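Local coordinates for AlyQ (Persicobacter sp. CCB-QB2, PDB 7D29), which probably belongs to an alginate lyase, in which this calcium-bound domain of the F5/8 type C family may bind carbohydrate, at residues Gly30-Arg35 against Ile126-Ile131; Val55-Ala60 against Phe132-Glu137. All coordinates share one frame; numbering follows the deposited sequence. Where two conformers were deposited one is given.

Contact 1. Residues Gly30-Arg35 against Ile126-Ile131. With CA (calcium ion), chain B.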
loop_
_atom_site.group_PDB
_atom_site.type_symbol
_atom_site.label_atom_id
_atom_site.label_comp_id
_atom_site.label_asym_id
_atom_site.label_seq_id
_atom_site.Cartn_x
_atom_site.Cartn_y
_atom_site.Cartn_z
ATOM N N GLY A 30 -9.249 5.013 7.780
ATOM C CA GLY A 30 -10.491 5.225 7.013
ATOM C C GLY A 30 -10.662 6.646 6.498
ATOM O O GLY A 30 -11.718 6.932 5.965
ATOM N N ASN A 31 -9.645 7.492 6.611
ATOM C CA ASN A 31 -9.758 8.936 6.350
ATOM C C ASN A 31 -8.866 9.318 5.187
ATOM O O ASN A 31 -7.631 9.236 5.345
ATOM C CB ASN A 31 -9.362 9.707 7.603
ATOM C CG ASN A 31 -9.769 11.160 7.532
ATOM O OD1 ASN A 31 -10.025 11.704 6.449
ATOM N ND2 ASN A 31 -9.857 11.772 8.695
ATOM N N LEU A 32 -9.435 9.803 4.093
ATOM C CA LEU A 32 -8.587 10.197 2.944
ATOM C C LEU A 32 -7.855 11.516 3.205
ATOM O O LEU A 32 -7.002 11.873 2.379
ATOM C CB LEU A 32 -9.425 10.288 1.675
ATOM C CG LEU A 32 -9.964 8.939 1.188
ATOM C CD1 LEU A 32 -11.031 9.147 0.155
ATOM C CD2 LEU A 32 -8.856 8.040 0.627
ATOM N N SER A 33 -8.167 12.192 4.296
ATOM C CA SER A 33 -7.578 13.507 4.648
ATOM C C SER A 33 -6.341 13.335 5.524
ATOM O O SER A 33 -5.712 14.354 5.823
ATOM C CB SER A 33 -8.597 14.404 5.334
ATOM O OG SER A 33 -9.524 14.884 4.382
ATOM N N THR A 34 -6.012 12.110 5.937
ATOM C CA THR A 34 -4.776 11.835 6.716
ATOM C C THR A 34 -3.875 10.892 5.926
ATOM O O THR A 34 -4.396 10.037 5.175
ATOM C CB THR A 34 -5.085 11.207 8.068
ATOM O OG1 THR A 34 -5.629 9.906 7.826
ATOM C CG2 THR A 34 -6.056 12.049 8.879
ATOM N N ARG A 35 -2.591 10.997 6.132
ATOM C CA ARG A 35 -1.623 10.233 5.324
ATOM C C ARG A 35 -0.441 9.771 6.150
ATOM O O ARG A 35 -0.152 10.340 7.230
ATOM C CB ARG A 35 -1.093 11.086 4.163
ATOM C CG ARG A 35 -0.202 12.251 4.623
ATOM C CD ARG A 35 0.140 13.178 3.481
ATOM N NE ARG A 35 1.080 14.216 3.887
ATOM C CZ ARG A 35 0.766 15.459 4.231
ATOM N NH1 ARG A 35 -0.497 15.874 4.240
ATOM N NH2 ARG A 35 1.743 16.296 4.588
ATOM N N ILE A 126 0.734 8.308 1.211
ATOM C CA ILE A 126 -0.394 7.348 1.041
ATOM C C ILE A 126 -1.443 7.714 2.070
ATOM O O ILE A 126 -1.127 7.767 3.297
ATOM C CB ILE A 126 0.093 5.883 1.190
ATOM C CG1 ILE A 126 1.107 5.547 0.085
ATOM C CG2 ILE A 126 -1.077 4.910 1.087
ATOM C CD1 ILE A 126 1.693 4.183 0.190
ATOM N N THR A 127 -2.704 7.859 1.640
ATOM C CA THR A 127 -3.772 8.204 2.579
ATOM C C THR A 127 -4.532 6.999 3.126
ATOM O O THR A 127 -5.058 7.093 4.266
ATOM C CB THR A 127 -4.756 9.154 1.901
ATOM O OG1 THR A 127 -5.366 8.493 0.794
ATOM C CG2 THR A 127 -4.092 10.431 1.472
ATOM N N GLU A 128 -4.592 5.895 2.402
ATOM C CA GLU A 128 -5.351 4.695 2.832
ATOM C C GLU A 128 -4.787 3.476 2.114
ATOM O O GLU A 128 -4.425 3.591 0.958
ATOM C CB GLU A 128 -6.853 4.780 2.522
ATOM C CG GLU A 128 -7.766 3.781 3.255
ATOM C CD GLU A 128 -9.265 4.045 3.021
ATOM O OE1 GLU A 128 -9.590 4.853 2.090
ATOM O OE2 GLU A 128 -10.135 3.486 3.728
ATOM N N VAL A 129 -4.779 2.357 2.817
ATOM C CA VAL A 129 -4.436 1.053 2.216
ATOM C C VAL A 129 -5.472 0.040 2.698
ATOM O O VAL A 129 -5.891 0.052 3.891
ATOM C CB VAL A 129 -3.013 0.601 2.581
ATOM C CG1 VAL A 129 -2.755 -0.809 2.140
ATOM C CG2 VAL A 129 -1.973 1.544 2.010
ATOM N N ALA A 130 -5.847 -0.873 1.814
ATOM C CA ALA A 130 -6.682 -2.011 2.202
ATOM C C ALA A 130 -6.160 -3.234 1.457
ATOM O O ALA A 130 -5.622 -3.102 0.346
ATOM C CB ALA A 130 -8.149 -1.782 1.972
ATOM N N ILE A 131 -6.329 -4.390 2.096
ATOM C CA ILE A 131 -5.715 -5.648 1.602
ATOM C C ILE A 131 -6.858 -6.632 1.477
ATOM O O ILE A 131 -7.589 -6.884 2.518
ATOM C CB ILE A 131 -4.583 -6.090 2.534
ATOM C CG1 ILE A 131 -3.521 -4.992 2.591
ATOM C CG2 ILE A 131 -4.006 -7.435 2.113
ATOM C CD1 ILE A 131 -2.436 -5.234 3.596
HETATM CA CA CA B . -5.792 8.120 6.172
HETATM O O HOH W 1 -8.553 2.430 6.331
#
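In one of its two modelled conformers, the carboxylate of Glu-128 meets the 30-35 loop with both oxygens: OE1 lies 3.6 Å from Leu-32 CD2, while OE2 approaches the CA of Gly-30 at 3.7 Å and accepts from a water weakly bound by Gly-30 N; this approach is therefore not constant. This contact forms the calcium site of an F5/8 type C domain, a beta-sandwich fold. No direct hydrogen bond joins the two segments; the calcium is the main link. Asn-31 O and Thr-127 O, one from each segment, both bind the calcium ion at 2.3 Å, and Asn-26 O and Asp-29 OD1 complete the six protein ligands. Thr-34 chelates it, with its O at 2.6 Å and its OG1 at 2.4 Å from the calcium; the hydroxyl lies between the backbone N and the carbonyl carbon (chi1 67°), a rotation that lets one residue give the ion two oxygens. Thr-127 sits at a classic beta bulge, where it and Glu-128 both face Ala-61. Its CG2 rests beside Leu-32 O, and its OG1, 3.5 Å from Leu-32 CD2, makes a weak hydrogen bond to Ala-61 O. With a glycine here the carbonyl ligand would remain, but the bond to Ala-61 would go and a gap would probably open beside Leu-32. An Asx turn shapes the loop: Ser-33 N donates to Asn-31 OD1 over 2.9 Å from above the carbonyl plane.

Contact 2. Residues Val55-Ala60 against Phe132-Glu137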
loop_
_atom_site.group_PDB
_atom_site.type_symbol
_atom_site.label_atom_id
_atom_site.label_comp_id
_atom_site.label_asym_id
_atom_site.label_seq_id
_atom_site.Cartn_x
_atom_site.Cartn_y
_atom_site.Cartn_z
ATOM N N VAL A 55 -3.986 -13.633 -0.218
ATOM C CA VAL A 55 -4.079 -12.237 -0.679
ATOM C C VAL A 55 -3.967 -12.214 -2.198
ATOM O O VAL A 55 -3.009 -12.790 -2.703
ATOM C CB VAL A 55 -2.988 -11.400 -0.000
ATOM C CG1 VAL A 55 -2.914 -9.998 -0.527
ATOM C CG2 VAL A 55 -3.141 -11.366 1.509
ATOM N N ASN A 56 -4.832 -11.476 -2.893
ATOM C CA ASN A 56 -4.646 -11.283 -4.348
ATOM C C ASN A 56 -4.858 -9.827 -4.755
ATOM O O ASN A 56 -4.895 -9.545 -5.938
ATOM C CB ASN A 56 -5.578 -12.216 -5.107
ATOM C CG ASN A 56 -7.043 -11.891 -4.900
ATOM O OD1 ASN A 56 -7.408 -10.924 -4.209
ATOM N ND2 ASN A 56 -7.895 -12.697 -5.526
ATOM N N GLN A 57 -4.967 -8.918 -3.798
ATOM C CA GLN A 57 -5.230 -7.521 -4.185
ATOM C C GLN A 57 -4.845 -6.605 -3.021
ATOM O O GLN A 57 -5.186 -6.872 -1.873
ATOM C CB GLN A 57 -6.695 -7.355 -4.621
ATOM C CG GLN A 57 -7.063 -5.952 -5.046
ATOM C CD GLN A 57 -8.523 -5.902 -5.416
ATOM O OE1 GLN A 57 -9.373 -5.743 -4.555
ATOM N NE2 GLN A 57 -8.817 -6.263 -6.664
ATOM N N VAL A 58 -4.205 -5.503 -3.383
ATOM C CA VAL A 58 -3.859 -4.423 -2.433
ATOM C C VAL A 58 -4.390 -3.145 -3.054
ATOM O O VAL A 58 -4.111 -2.895 -4.226
ATOM C CB VAL A 58 -2.348 -4.327 -2.144
ATOM C CG1 VAL A 58 -2.006 -3.117 -1.293
ATOM C CG2 VAL A 58 -1.829 -5.579 -1.497
ATOM N N LYS A 59 -5.143 -2.378 -2.282
ATOM C CA LYS A 59 -5.632 -1.052 -2.741
ATOM C C LYS A 59 -4.852 0.010 -2.005
ATOM O O LYS A 59 -4.644 -0.078 -0.778
ATOM C CB LYS A 59 -7.120 -0.862 -2.516
ATOM C CG LYS A 59 -7.988 -1.940 -3.118
ATOM C CD LYS A 59 -9.463 -1.651 -2.932
ATOM C CE LYS A 59 -10.308 -2.749 -3.545
ATOM N NZ LYS A 59 -11.684 -2.282 -3.785
ATOM N N ALA A 60 -4.420 1.039 -2.722
ATOM C CA ALA A 60 -3.797 2.193 -2.049
ATOM C C ALA A 60 -4.443 3.461 -2.593
ATOM O O ALA A 60 -4.624 3.554 -3.811
ATOM C CB ALA A 60 -2.310 2.210 -2.241
ATOM N N PHE A 132 -6.909 -7.323 0.340
ATOM C CA PHE A 132 -8.073 -8.139 -0.032
ATOM C C PHE A 132 -7.728 -9.541 -0.505
ATOM O O PHE A 132 -6.654 -9.830 -1.057
ATOM C CB PHE A 132 -8.819 -7.482 -1.185
ATOM C CG PHE A 132 -9.421 -6.161 -0.831
ATOM C CD1 PHE A 132 -8.608 -5.045 -0.737
ATOM C CD2 PHE A 132 -10.746 -6.068 -0.446
ATOM C CE1 PHE A 132 -9.159 -3.808 -0.459
ATOM C CE2 PHE A 132 -11.288 -4.824 -0.123
ATOM C CZ PHE A 132 -10.481 -3.729 -0.074
ATOM N N HIS A 133 -8.737 -10.388 -0.357
ATOM C CA HIS A 133 -8.913 -11.619 -1.154
ATOM C C HIS A 133 -10.122 -11.353 -2.014
ATOM O O HIS A 133 -11.267 -11.505 -1.498
ATOM C CB HIS A 133 -9.072 -12.861 -0.301
ATOM C CG HIS A 133 -9.027 -14.116 -1.116
ATOM N ND1 HIS A 133 -9.118 -15.360 -0.541
ATOM C CD2 HIS A 133 -8.824 -14.313 -2.434
ATOM C CE1 HIS A 133 -9.027 -16.282 -1.490
ATOM N NE2 HIS A 133 -8.845 -15.663 -2.670
ATOM N N ALA A 134 -9.899 -10.807 -3.207
ATOM C CA ALA A 134 -10.984 -10.319 -4.078
ATOM C C ALA A 134 -11.550 -11.478 -4.909
ATOM O O ALA A 134 -10.805 -12.404 -5.311
ATOM C CB ALA A 134 -10.496 -9.172 -4.926
ATOM N N GLY A 135 -12.850 -11.462 -5.180
ATOM C CA GLY A 135 -13.412 -12.418 -6.152
ATOM C C GLY A 135 -13.591 -11.743 -7.502
ATOM O O GLY A 135 -13.013 -10.648 -7.690
ATOM N N GLU A 136 -14.415 -12.341 -8.376
ATOM C CA GLU A 136 -14.788 -11.796 -9.718
ATOM C C GLU A 136 -15.505 -10.454 -9.503
ATOM O O GLU A 136 -16.429 -10.405 -8.703
ATOM C CB GLU A 136 -15.659 -12.788 -10.507
ATOM C CG GLU A 136 -16.821 -13.373 -9.718
ATOM C CD GLU A 136 -18.036 -13.736 -10.552
ATOM O OE1 GLU A 136 -18.340 -14.938 -10.653
ATOM O OE2 GLU A 136 -18.681 -12.814 -11.087
ATOM N N GLU A 137 -15.062 -9.386 -10.159
ATOM C CA GLU A 137 -15.671 -8.040 -9.999
ATOM C C GLU A 137 -15.564 -7.302 -11.334
ATOM O O GLU A 137 -14.609 -7.556 -12.070
ATOM C CB GLU A 137 -14.964 -7.266 -8.889
ATOM C CG GLU A 137 -13.450 -7.416 -8.957
ATOM C CD GLU A 137 -12.654 -6.733 -7.853
ATOM O OE1 GLU A 137 -13.241 -5.923 -7.093
ATOM O OE2 GLU A 137 -11.443 -6.999 -7.774
HETATM O O HOH W 2 -11.928 -5.120 -5.089
#
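The carbonyl oxygen of Phe-132 is gripped from the neighbouring strand by two consecutive backbone amides: Asn-56 N donates to Phe-132 O over 3.1 Å, and Gln-57 N adds a weak bond to it at 3.3 Å. Val-55 CA also points a C-H at this oxygen. The doubled grip marks a classic beta bulge, Asn-56 and Gln-57 both facing Phe-132, and Phe-132 N returns a bond of 2.8 Å to Gln-57 O. The Asn-56 amide reads the backbone of Ala-134 at both ends. Its OD1 accepts from Ala-134 N at 2.7 Å, and its ND2 gives an almost straight bond (175°) of 2.9 Å to a lone pair of Ala-134 O. The two bonds fix the rotation of the amide, whose edge is turned to the chain where it leaves the strand, and ND2 also lies at the edge of the His-133 ring, near its plane. Gln-57, its chain extended as far as CD, sends NE2 to the syn lone pair of Glu-137 OE2 at 2.9 Å, the amide and carboxylate nearly coplanar. A water joins Gln-57 OE1 to Glu-137 OE1 and, weakly, to Lys-59 NZ. The lysine chain crosses the Phe-132 ring at about a right angle, laying CE over one face, 3.8 Å from the ring centroid; NZ makes an off-centre cation-pi contact. Strand 52-62 is flanked by strand 123-133 here and by strand 99-108, whose Ser-102 hydroxyl is a second partner of Gln-57 NE2, while strand 7-8 places Gln-8 against Phe-132.

Both contacts reach the same antiparallel sheet of the sandwich, their centres about 16 Å apart, and share strand 123-133: contact 1 takes it from its corner near the calcium, contact 2 takes its end and the tail beyond. Along the chain the order is 30-35, 55-60, 126-131 and 132-137, so the segments alternate. Where they touch, Ala-130 O and Lys-59 N probably form a backbone hydrogen bond, and Ile-131 CG2 packs on Val-55 CG1. The last strand of the domain thereby links the metal-bound loop at one end to the C-terminal tail at the other, with strand 52-62 alongside it; the pairing of these two strands is broken by a bulge near each contact.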